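PDB 3RF2: 30S ribosomal protein S8, which binds 16S rRNA directly, probably in its central domain, and is thought to take part in assembling the platform of the 30S subunit. Local coordinates for residues L32-L37 with Y92-Y97; S12-A17 with I96-L101; V114-G119 with G161-F166. One frame throughout, in Å; residues are numbered along the deposited sequence.

How the contacts relate
Contacts 1 and 2 share strand 93-98, the central strand of the three-stranded antiparallel sheet, and lay helices 31-43 and 6-19 against it; their centres are about 12 Å apart, and Ile96 serves both. Along the chain, helix 6-19 comes first, then helix 31-43, and both contacts close on that same strand. Contact 3 follows later, in the second, five-stranded sheet, its centre about 17 Å from that of contact 1 and about 19 Å from that of contact 2. Both helices also reach this second sheet: Leu32 and Ile36 of contact 1 pack on Ile164 of contact 3, and Ile7 of helix 6-19 touches Ile164 too. The protein is thus two sheets bridged by a helical layer, consistent with the two-part fold of S8.

Contact 1. Residues L32-L37 with Y92-Y97; sequences LKERIL and YPIKIY. With SO4 (sulfate ion), chain B.
Tyr92 OH donates a 2.7 Å hydrogen bond to Glu34 OE2, linking helix 31-43 to the loop residue that leads into strand 93-98. The phenol meets OE2 on its syn side but tilted 33° out of the carboxylate plane. The two flat groups are turned well away from each other, their planes 59° apart. OE2 lies at the ring's edge, near its plane, 3.1 Å from Tyr92 CE1. The tyrosine reaches the helix because its CG sits between the backbone N and the carbonyl carbon, chi1 46°. Lys53 makes a cation-pi contact with the same ring and would probably make the hydroxyl a stronger donor.

Farther along the helix and strand the contact is apolar. Glu34 CG rests 3.6 Å from Ile94 CD1. Leu37 and Ile94 meet tip to tip, CD1 against CG2 at 3.7 Å, whereas Leu37 crosses Ile96 at about a right angle, its CD2 3.8 Å from Ile96 CD1. Trp49 of strand 46-51 touches Glu34, Leu37 and Ile94, extending the layer between helix and sheet. Lys33 NZ bonds to O1 of a sulfate, probably from the crystallisation liquor, and to Pro28 O. With an alanine at Glu34, the Tyr92 hydroxyl is likely to lose its carboxylate mate and Ile94 CD1 the methylene it rests on. Tyr92 and Pro93 end a region absent from other S8 sequences, and a hydrogen bond to a carboxylate beside an apolar patch ties that end to the helix.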
loop_
_atom_site.group_PDB
_atom_site.type_symbol
_atom_site.label_atom_id
_atom_site.label_comp_id
_atom_site.label_asym_id
_atom_site.label_seq_id
_atom_site.Cartn_x
_atom_site.Cartn_y
_atom_site.Cartn_z
ATOM N N LEU A 32 3.738 2.803 -9.198
ATOM C CA LEU A 32 2.524 3.392 -8.661
ATOM C C LEU A 32 2.282 2.908 -7.230
ATOM O O LEU A 32 2.016 3.708 -6.344
ATOM C CB LEU A 32 1.329 3.032 -9.547
ATOM C CG LEU A 32 0.013 3.643 -9.080
ATOM C CD1 LEU A 32 0.244 5.090 -8.710
ATOM C CD2 LEU A 32 -1.061 3.531 -10.178
ATOM N N LYS A 33 2.362 1.599 -7.022
ATOM C CA LYS A 33 2.208 1.009 -5.695
ATOM C C LYS A 33 3.188 1.621 -4.687
ATOM O O LYS A 33 2.844 1.913 -3.549
ATOM C CB LYS A 33 2.389 -0.514 -5.765
ATOM C CG LYS A 33 1.093 -1.269 -6.020
ATOM C CD LYS A 33 1.292 -2.778 -6.040
ATOM C CE LYS A 33 0.993 -3.355 -7.431
ATOM N NZ LYS A 33 1.417 -4.775 -7.550
ATOM N N GLU A 34 4.418 1.818 -5.130
ATOM C CA GLU A 34 5.426 2.450 -4.318
ATOM C C GLU A 34 5.066 3.872 -3.927
ATOM O O GLU A 34 5.299 4.259 -2.787
ATOM C CB GLU A 34 6.782 2.431 -5.030
ATOM C CG GLU A 34 7.324 1.036 -5.282
ATOM C CD GLU A 34 8.783 1.066 -5.718
ATOM O OE1 GLU A 34 9.261 2.148 -6.142
ATOM O OE2 GLU A 34 9.453 0.014 -5.612
ATOM N N ARG A 35 4.536 4.663 -4.860
ATOM C CA ARG A 35 4.156 6.031 -4.521
ATOM C C ARG A 35 2.985 6.012 -3.575
ATOM O O ARG A 35 2.843 6.902 -2.744
ATOM C CB ARG A 35 3.822 6.871 -5.750
ATOM C CG ARG A 35 5.035 7.495 -6.410
ATOM C CD ARG A 35 4.636 8.577 -7.397
ATOM N NE ARG A 35 5.757 8.991 -8.237
ATOM C CZ ARG A 35 6.170 8.314 -9.302
ATOM N NH1 ARG A 35 5.557 7.190 -9.642
ATOM N NH2 ARG A 35 7.200 8.750 -10.019
ATOM N N ILE A 36 2.143 4.995 -3.712
ATOM C CA ILE A 36 0.971 4.859 -2.842
ATOM C C ILE A 36 1.383 4.494 -1.413
ATOM O O ILE A 36 0.942 5.117 -0.458
ATOM C CB ILE A 36 -0.014 3.814 -3.378
ATOM C CG1 ILE A 36 -0.688 4.334 -4.655
ATOM C CG2 ILE A 36 -1.083 3.502 -2.331
ATOM C CD1 ILE A 36 -1.511 3.280 -5.350
ATOM N N LEU A 37 2.262 3.505 -1.298
ATOM C CA LEU A 37 2.800 3.088 -0.015
ATOM C C LEU A 37 3.533 4.215 0.660
ATOM O O LEU A 37 3.565 4.287 1.885
ATOM C CB LEU A 37 3.729 1.908 -0.192
ATOM C CG LEU A 37 3.046 0.615 -0.592
ATOM C CD1 LEU A 37 4.085 -0.472 -0.900
ATOM C CD2 LEU A 37 2.207 0.214 0.553
ATOM N N TYR A 92 10.466 -6.596 -8.512
ATOM C CA TYR A 92 10.960 -6.995 -7.191
ATOM C C TYR A 92 9.870 -6.969 -6.137
ATOM O O TYR A 92 8.894 -6.244 -6.294
ATOM C CB TYR A 92 12.095 -6.070 -6.756
ATOM C CG TYR A 92 11.839 -4.588 -6.962
ATOM C CD1 TYR A 92 11.441 -3.779 -5.913
ATOM C CD2 TYR A 92 12.040 -3.994 -8.201
ATOM C CE1 TYR A 92 11.236 -2.421 -6.091
ATOM C CE2 TYR A 92 11.840 -2.644 -8.392
ATOM C CZ TYR A 92 11.435 -1.860 -7.330
ATOM O OH TYR A 92 11.231 -0.510 -7.506
ATOM N N PRO A 93 10.035 -7.755 -5.053
ATOM C CA PRO A 93 8.998 -7.809 -4.016
ATOM C C PRO A 93 9.074 -6.624 -3.062
ATOM O O PRO A 93 10.160 -6.153 -2.726
ATOM C CB PRO A 93 9.305 -9.107 -3.260
ATOM C CG PRO A 93 10.434 -9.783 -4.017
ATOM C CD PRO A 93 11.127 -8.701 -4.777
ATOM N N ILE A 94 7.914 -6.134 -2.650
ATOM C CA ILE A 94 7.859 -5.128 -1.616
ATOM C C ILE A 94 7.412 -5.760 -0.302
ATOM O O ILE A 94 6.468 -6.552 -0.264
ATOM C CB ILE A 94 6.941 -3.992 -1.988
ATOM C CG1 ILE A 94 7.604 -3.120 -3.054
ATOM C CG2 ILE A 94 6.641 -3.160 -0.774
ATOM C CD1 ILE A 94 6.667 -2.075 -3.636
ATOM N N LYS A 95 8.147 -5.439 0.758
ATOM C CA LYS A 95 7.812 -5.884 2.089
ATOM C C LYS A 95 7.093 -4.711 2.727
ATOM O O LYS A 95 7.620 -3.600 2.771
ATOM C CB LYS A 95 9.083 -6.241 2.881
ATOM C CG LYS A 95 8.812 -6.859 4.256
ATOM C CD LYS A 95 10.091 -7.211 4.995
ATOM C CE LYS A 95 9.789 -7.934 6.293
ATOM N NZ LYS A 95 11.033 -8.356 7.025
ATOM N N ILE A 96 5.875 -4.942 3.188
ATOM C CA ILE A 96 5.134 -3.888 3.869
ATOM C C ILE A 96 5.026 -4.169 5.359
ATOM O O ILE A 96 4.564 -5.237 5.747
ATOM C CB ILE A 96 3.711 -3.728 3.305
ATOM C CG1 ILE A 96 3.768 -3.230 1.854
ATOM C CG2 ILE A 96 2.914 -2.767 4.210
ATOM C CD1 ILE A 96 2.525 -3.504 1.044
ATOM N N TYR A 97 5.438 -3.207 6.187
ATOM C CA TYR A 97 5.336 -3.342 7.633
ATOM C C TYR A 97 4.070 -2.671 8.143
ATOM O O TYR A 97 3.877 -1.469 7.949
ATOM C CB TYR A 97 6.553 -2.714 8.318
ATOM C CG TYR A 97 7.862 -3.430 8.042
ATOM C CD1 TYR A 97 8.350 -4.393 8.918
ATOM C CD2 TYR A 97 8.612 -3.132 6.916
ATOM C CE1 TYR A 97 9.551 -5.049 8.669
ATOM C CE2 TYR A 97 9.804 -3.773 6.664
ATOM C CZ TYR A 97 10.269 -4.731 7.540
ATOM O OH TYR A 97 11.462 -5.365 7.282
HETATM S S SO4 B . 1.204 -7.286 -10.560
HETATM O O1 SO4 B . 0.450 -6.634 -9.492
HETATM O O2 SO4 B . 0.279 -7.731 -11.599
HETATM O O3 SO4 B . 1.891 -8.455 -10.016
HETATM O O4 SO4 B . 2.171 -6.338 -11.112
#

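Contact 2. Residues S12-A17 with I96-L101; sequences SAIKNA and IYLKYL. With SO4 (sulfate ion), chain D.
Ala17 CB and Leu98 CD1 come within 3.9 Å of each other where helix 6-19 lies on the end of strand 93-98. The leucine spreads its two methyls over two helix residues one turn apart. Its CG lies anti to the carbonyl carbon, beside the backbone N (chi1 -59°), and CD1 then continues the chain outward, anti to CA at chi2 165°. That carries CD1 to the alanine, while CD2, the other branch, faces Ile14 CG2 at 4.3 Å.

Ile14 divides its work in a similar way. Its CG2 is turned to Leu98, and its extended arm, CG1 followed by CD1, runs on to Ile96, where the two CD1 methyls stand 4.4 Å apart. These are loose touches compared with the alanine pair, the closest of the apolar approaches here. Ala17 and Ile96 both also touch Leu25 of the neighbouring strand 24-28, so the same apolar layer runs on across the sheet.

Tyr100, in the stretch after the strand, brings its hydroxyl end back toward the helix. Its OH is 3.8 Å from Ala17 O, too far for a hydrogen bond; the hydroxyl is instead bonded to Asp22 O. On the side of the helix turned from the strand, Lys15 bends at chi3, 71°, and its NZ bonds to Asn112 OD1 and, weakly at 3.2 Å, to O1 of a sulfate that is probably from the crystallisation liquor. Asn112 ND2 holds the same sulfate, which makes one amide serve both lysine and anion. Between the two segments themselves no hydrogen bond forms: with Tyr100 OH spent on Asp22 O, the joint rests on methyl packing, without bonds that fix a direction.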
loop_
_atom_site.group_PDB
_atom_site.type_symbol
_atom_site.label_atom_id
_atom_site.label_comp_id
_atom_site.label_asym_id
_atom_site.label_seq_id
_atom_site.Cartn_x
_atom_site.Cartn_y
_atom_site.Cartn_z
ATOM N N SER A 12 -6.524 -5.503 -0.863
ATOM C CA SER A 12 -7.060 -6.754 -0.319
ATOM C C SER A 12 -6.060 -7.500 0.562
ATOM O O SER A 12 -6.357 -7.809 1.716
ATOM C CB SER A 12 -7.530 -7.680 -1.447
ATOM O OG SER A 12 -8.888 -7.417 -1.761
ATOM N N ALA A 13 -4.896 -7.814 -0.001
ATOM C CA ALA A 13 -3.812 -8.422 0.767
ATOM C C ALA A 13 -3.560 -7.662 2.084
ATOM O O ALA A 13 -3.485 -8.251 3.171
ATOM C CB ALA A 13 -2.536 -8.465 -0.072
ATOM N N ILE A 14 -3.428 -6.344 1.978
ATOM C CA ILE A 14 -3.123 -5.543 3.144
ATOM C C ILE A 14 -4.198 -5.783 4.194
ATOM O O ILE A 14 -3.894 -6.085 5.353
ATOM C CB ILE A 14 -3.047 -4.054 2.790
ATOM C CG1 ILE A 14 -1.711 -3.756 2.110
ATOM C CG2 ILE A 14 -3.183 -3.200 4.035
ATOM C CD1 ILE A 14 -1.653 -2.369 1.489
ATOM N N LYS A 15 -5.456 -5.684 3.774
ATOM C CA LYS A 15 -6.575 -5.836 4.694
ATOM C C LYS A 15 -6.584 -7.210 5.365
ATOM O O LYS A 15 -6.849 -7.321 6.559
ATOM C CB LYS A 15 -7.914 -5.567 3.986
ATOM C CG LYS A 15 -8.251 -4.075 3.853
ATOM C CD LYS A 15 -9.301 -3.807 2.752
ATOM C CE LYS A 15 -10.701 -4.296 3.149
ATOM N NZ LYS A 15 -11.775 -3.785 2.240
ATOM N N ASN A 16 -6.320 -8.256 4.596
ATOM C CA ASN A 16 -6.360 -9.603 5.155
ATOM C C ASN A 16 -5.259 -9.834 6.175
ATOM O O ASN A 16 -5.488 -10.426 7.227
ATOM C CB ASN A 16 -6.287 -10.648 4.051
ATOM C CG ASN A 16 -7.601 -10.801 3.327
ATOM O OD1 ASN A 16 -8.658 -10.485 3.881
ATOM N ND2 ASN A 16 -7.546 -11.286 2.086
ATOM N N ALA A 17 -4.064 -9.352 5.851
ATOM C CA ALA A 17 -2.934 -9.473 6.751
ATOM C C ALA A 17 -3.268 -8.753 8.047
ATOM O O ALA A 17 -3.008 -9.256 9.140
ATOM C CB ALA A 17 -1.678 -8.909 6.105
ATOM N N ILE A 96 5.875 -4.942 3.188
ATOM C CA ILE A 96 5.134 -3.888 3.869
ATOM C C ILE A 96 5.026 -4.169 5.359
ATOM O O ILE A 96 4.564 -5.237 5.747
ATOM C CB ILE A 96 3.711 -3.728 3.305
ATOM C CG1 ILE A 96 3.768 -3.230 1.854
ATOM C CG2 ILE A 96 2.914 -2.767 4.210
ATOM C CD1 ILE A 96 2.525 -3.504 1.044
ATOM N N TYR A 97 5.438 -3.207 6.187
ATOM C CA TYR A 97 5.336 -3.342 7.633
ATOM C C TYR A 97 4.070 -2.671 8.143
ATOM O O TYR A 97 3.877 -1.469 7.949
ATOM C CB TYR A 97 6.553 -2.714 8.318
ATOM C CG TYR A 97 7.862 -3.430 8.042
ATOM C CD1 TYR A 97 8.350 -4.393 8.918
ATOM C CD2 TYR A 97 8.612 -3.132 6.916
ATOM C CE1 TYR A 97 9.551 -5.049 8.669
ATOM C CE2 TYR A 97 9.804 -3.773 6.664
ATOM C CZ TYR A 97 10.269 -4.731 7.540
ATOM O OH TYR A 97 11.462 -5.365 7.282
ATOM N N LEU A 98 3.210 -3.439 8.801
ATOM C CA LEU A 98 1.901 -2.925 9.205
ATOM C C LEU A 98 1.971 -2.214 10.536
ATOM O O LEU A 98 2.806 -2.531 11.381
ATOM C CB LEU A 98 0.874 -4.045 9.274
ATOM C CG LEU A 98 0.646 -4.817 7.980
ATOM C CD1 LEU A 98 -0.087 -6.113 8.256
ATOM C CD2 LEU A 98 -0.122 -3.957 6.970
ATOM N N LYS A 99 1.083 -1.246 10.716
ATOM C CA LYS A 99 1.055 -0.447 11.934
ATOM C C LYS A 99 -0.207 -0.740 12.711
ATOM O O LYS A 99 -1.300 -0.522 12.195
ATOM C CB LYS A 99 1.051 1.045 11.618
ATOM C CG LYS A 99 1.048 1.918 12.884
ATOM C CD LYS A 99 0.968 3.409 12.564
ATOM C CE LYS A 99 2.320 3.957 12.078
ATOM N NZ LYS A 99 3.406 3.748 13.081
ATOM N N TYR A 100 -0.041 -1.217 13.945
ATOM C CA TYR A 100 -1.122 -1.272 14.928
ATOM C C TYR A 100 -0.836 -0.296 16.065
ATOM O O TYR A 100 0.317 0.027 16.324
ATOM C CB TYR A 100 -1.259 -2.675 15.498
ATOM C CG TYR A 100 -1.376 -3.729 14.435
ATOM C CD1 TYR A 100 -2.628 -4.187 14.027
ATOM C CD2 TYR A 100 -0.237 -4.259 13.829
ATOM C CE1 TYR A 100 -2.751 -5.142 13.053
ATOM C CE2 TYR A 100 -0.347 -5.218 12.832
ATOM C CZ TYR A 100 -1.608 -5.656 12.461
ATOM O OH TYR A 100 -1.729 -6.607 11.502
ATOM N N LEU A 101 -1.884 0.160 16.743
ATOM C CA LEU A 101 -1.723 1.095 17.847
ATOM C C LEU A 101 -1.339 0.427 19.163
ATOM O O LEU A 101 -0.569 0.990 19.943
ATOM C CB LEU A 101 -2.980 1.947 18.025
ATOM C CG LEU A 101 -2.962 3.097 17.011
ATOM C CD1 LEU A 101 -3.704 2.753 15.707
ATOM C CD2 LEU A 101 -3.498 4.371 17.625
HETATM S S SO4 D . -15.439 -4.022 3.633
HETATM O O1 SO4 D . -14.771 -2.861 3.051
HETATM O O2 SO4 D . -15.901 -4.903 2.564
HETATM O O3 SO4 D . -16.558 -3.564 4.455
HETATM O O4 SO4 D . -14.484 -4.777 4.435
#

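Contact 3. Residues V114-G119 with G161-F166; sequences VKVSKG and GEVIAF
Val116 packs against Val163 and Phe166 of strand 161-167 with every carbon beyond its CA in use. CB lies 3.2 Å from Val163 O; CG1, anti to the backbone N at chi1 173°, goes on to Val163 CG1 at 3.9 Å; CG2 turns the other way and meets Phe166 CD1 at 3.5 Å, oblique to the ring, with Ala165 CA also near. Just before this valine the backbone runs in an antiparallel ladder. Val114 and Phe166 form a hydrogen-bonded pair, Val114 N to Phe166 O and Phe166 N to Val114 O, each 3.0 Å, and Lys115 faces Ala165 as a non-hydrogen-bonded pair. Next to it, Ile164 and Ala165 both stand opposite Ile141 of strand 139-144, a classic beta bulge in the five-stranded sheet of the second half of S8. Past the ladder, Val116 N bonds to Ile164 O from above the carbonyl plane, and Ser117 N reaches Val163 O almost straight on, with a C=O to donor angle of 170°. Ser117 OG then donates to Glu162 OE2 over 2.8 Å, using the anti lone pair of that carboxylate oxygen, and is also bonded to Val123 N. Lys115 doubles back to bond through NZ to Ser117 O at 2.7 Å, while forming a salt bridge to Asp5.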
loop_
_atom_site.group_PDB
_atom_site.type_symbol
_atom_site.label_atom_id
_atom_site.label_comp_id
_atom_site.label_asym_id
_atom_site.label_seq_id
_atom_site.Cartn_x
_atom_site.Cartn_y
_atom_site.Cartn_z
ATOM N N VAL A 114 -10.057 1.401 0.294
ATOM C CA VAL A 114 -10.932 0.994 -0.793
ATOM C C VAL A 114 -10.562 1.705 -2.084
ATOM O O VAL A 114 -10.328 2.919 -2.096
ATOM C CB VAL A 114 -12.395 1.318 -0.477
ATOM C CG1 VAL A 114 -12.832 0.600 0.786
ATOM C CG2 VAL A 114 -12.553 2.791 -0.304
ATOM N N LYS A 115 -10.513 0.935 -3.169
ATOM C CA LYS A 115 -10.217 1.474 -4.488
ATOM C C LYS A 115 -11.408 2.323 -4.958
ATOM O O LYS A 115 -12.551 1.947 -4.783
ATOM C CB LYS A 115 -9.928 0.333 -5.466
ATOM C CG LYS A 115 -9.444 0.783 -6.851
ATOM C CD LYS A 115 -7.930 0.685 -6.973
ATOM C CE LYS A 115 -7.380 1.629 -8.015
ATOM N NZ LYS A 115 -7.748 1.205 -9.401
ATOM N N VAL A 116 -11.110 3.468 -5.553
ATOM C CA VAL A 116 -12.139 4.331 -6.104
ATOM C C VAL A 116 -12.154 4.172 -7.618
ATOM O O VAL A 116 -12.954 3.419 -8.162
ATOM C CB VAL A 116 -11.895 5.799 -5.732
ATOM C CG1 VAL A 116 -12.878 6.702 -6.443
ATOM C CG2 VAL A 116 -11.983 5.983 -4.227
ATOM N N SER A 117 -11.246 4.862 -8.295
ATOM C CA SER A 117 -11.133 4.745 -9.739
ATOM C C SER A 117 -10.839 3.305 -10.144
ATOM O O SER A 117 -9.955 2.665 -9.584
ATOM C CB SER A 117 -10.039 5.669 -10.263
ATOM O OG SER A 117 -10.251 5.987 -11.622
ATOM N N LYS A 118 -11.592 2.801 -11.114
ATOM C CA LYS A 118 -11.380 1.457 -11.639
ATOM C C LYS A 118 -11.525 1.437 -13.155
ATOM O O LYS A 118 -11.698 2.479 -13.785
ATOM C CB LYS A 118 -12.364 0.464 -11.020
ATOM C CG LYS A 118 -12.746 0.758 -9.588
ATOM C CD LYS A 118 -14.067 0.093 -9.240
ATOM C CE LYS A 118 -14.043 -0.496 -7.844
ATOM N NZ LYS A 118 -15.005 -1.618 -7.707
ATOM N N GLY A 119 -11.453 0.245 -13.732
ATOM C CA GLY A 119 -11.590 0.082 -15.166
ATOM C C GLY A 119 -12.979 0.447 -15.642
ATOM O O GLY A 119 -13.974 -0.004 -15.077
ATOM N N GLY A 161 -6.834 15.404 -10.201
ATOM C CA GLY A 161 -6.210 14.129 -10.477
ATOM C C GLY A 161 -7.140 12.946 -10.364
ATOM O O GLY A 161 -8.318 13.090 -10.027
ATOM N N GLU A 162 -6.604 11.764 -10.639
ATOM C CA GLU A 162 -7.377 10.545 -10.534
ATOM C C GLU A 162 -7.462 10.098 -9.081
ATOM O O GLU A 162 -6.461 10.067 -8.369
ATOM C CB GLU A 162 -6.758 9.451 -11.393
ATOM C CG GLU A 162 -7.578 8.170 -11.444
ATOM C CD GLU A 162 -6.944 7.114 -12.334
ATOM O OE1 GLU A 162 -5.725 7.228 -12.601
ATOM O OE2 GLU A 162 -7.664 6.181 -12.767
ATOM N N VAL A 163 -8.664 9.757 -8.638
ATOM C CA VAL A 163 -8.844 9.336 -7.261
ATOM C C VAL A 163 -8.639 7.844 -7.172
ATOM O O VAL A 163 -9.523 7.058 -7.529
ATOM C CB VAL A 163 -10.235 9.668 -6.717
ATOM C CG1 VAL A 163 -10.301 9.337 -5.230
ATOM C CG2 VAL A 163 -10.587 11.141 -6.978
ATOM N N ILE A 164 -7.469 7.457 -6.677
ATOM C CA ILE A 164 -7.122 6.047 -6.595
ATOM C C ILE A 164 -7.820 5.328 -5.457
ATOM O O ILE A 164 -8.223 4.173 -5.618
ATOM C CB ILE A 164 -5.592 5.846 -6.464
ATOM C CG1 ILE A 164 -4.869 6.471 -7.650
ATOM C CG2 ILE A 164 -5.253 4.369 -6.380
ATOM C CD1 ILE A 164 -3.372 6.371 -7.549
ATOM N N ALA A 165 -7.968 5.997 -4.307
ATOM C CA ALA A 165 -8.442 5.287 -3.120
ATOM C C ALA A 165 -8.912 6.202 -1.990
ATOM O O ALA A 165 -8.478 7.343 -1.880
ATOM C CB ALA A 165 -7.310 4.365 -2.598
ATOM N N PHE A 166 -9.779 5.664 -1.140
ATOM C CA PHE A 166 -10.119 6.270 0.142
ATOM C C PHE A 166 -9.486 5.438 1.249
ATOM O O PHE A 166 -9.528 4.221 1.209
ATOM C CB PHE A 166 -11.633 6.272 0.359
ATOM C CG PHE A 166 -12.358 7.362 -0.377
ATOM C CD1 PHE A 166 -11.736 8.070 -1.392
ATOM C CD2 PHE A 166 -13.663 7.696 -0.029
ATOM C CE1 PHE A 166 -12.405 9.092 -2.056
ATOM C CE2 PHE A 166 -14.336 8.705 -0.690
ATOM C CZ PHE A 166 -13.702 9.404 -1.709
#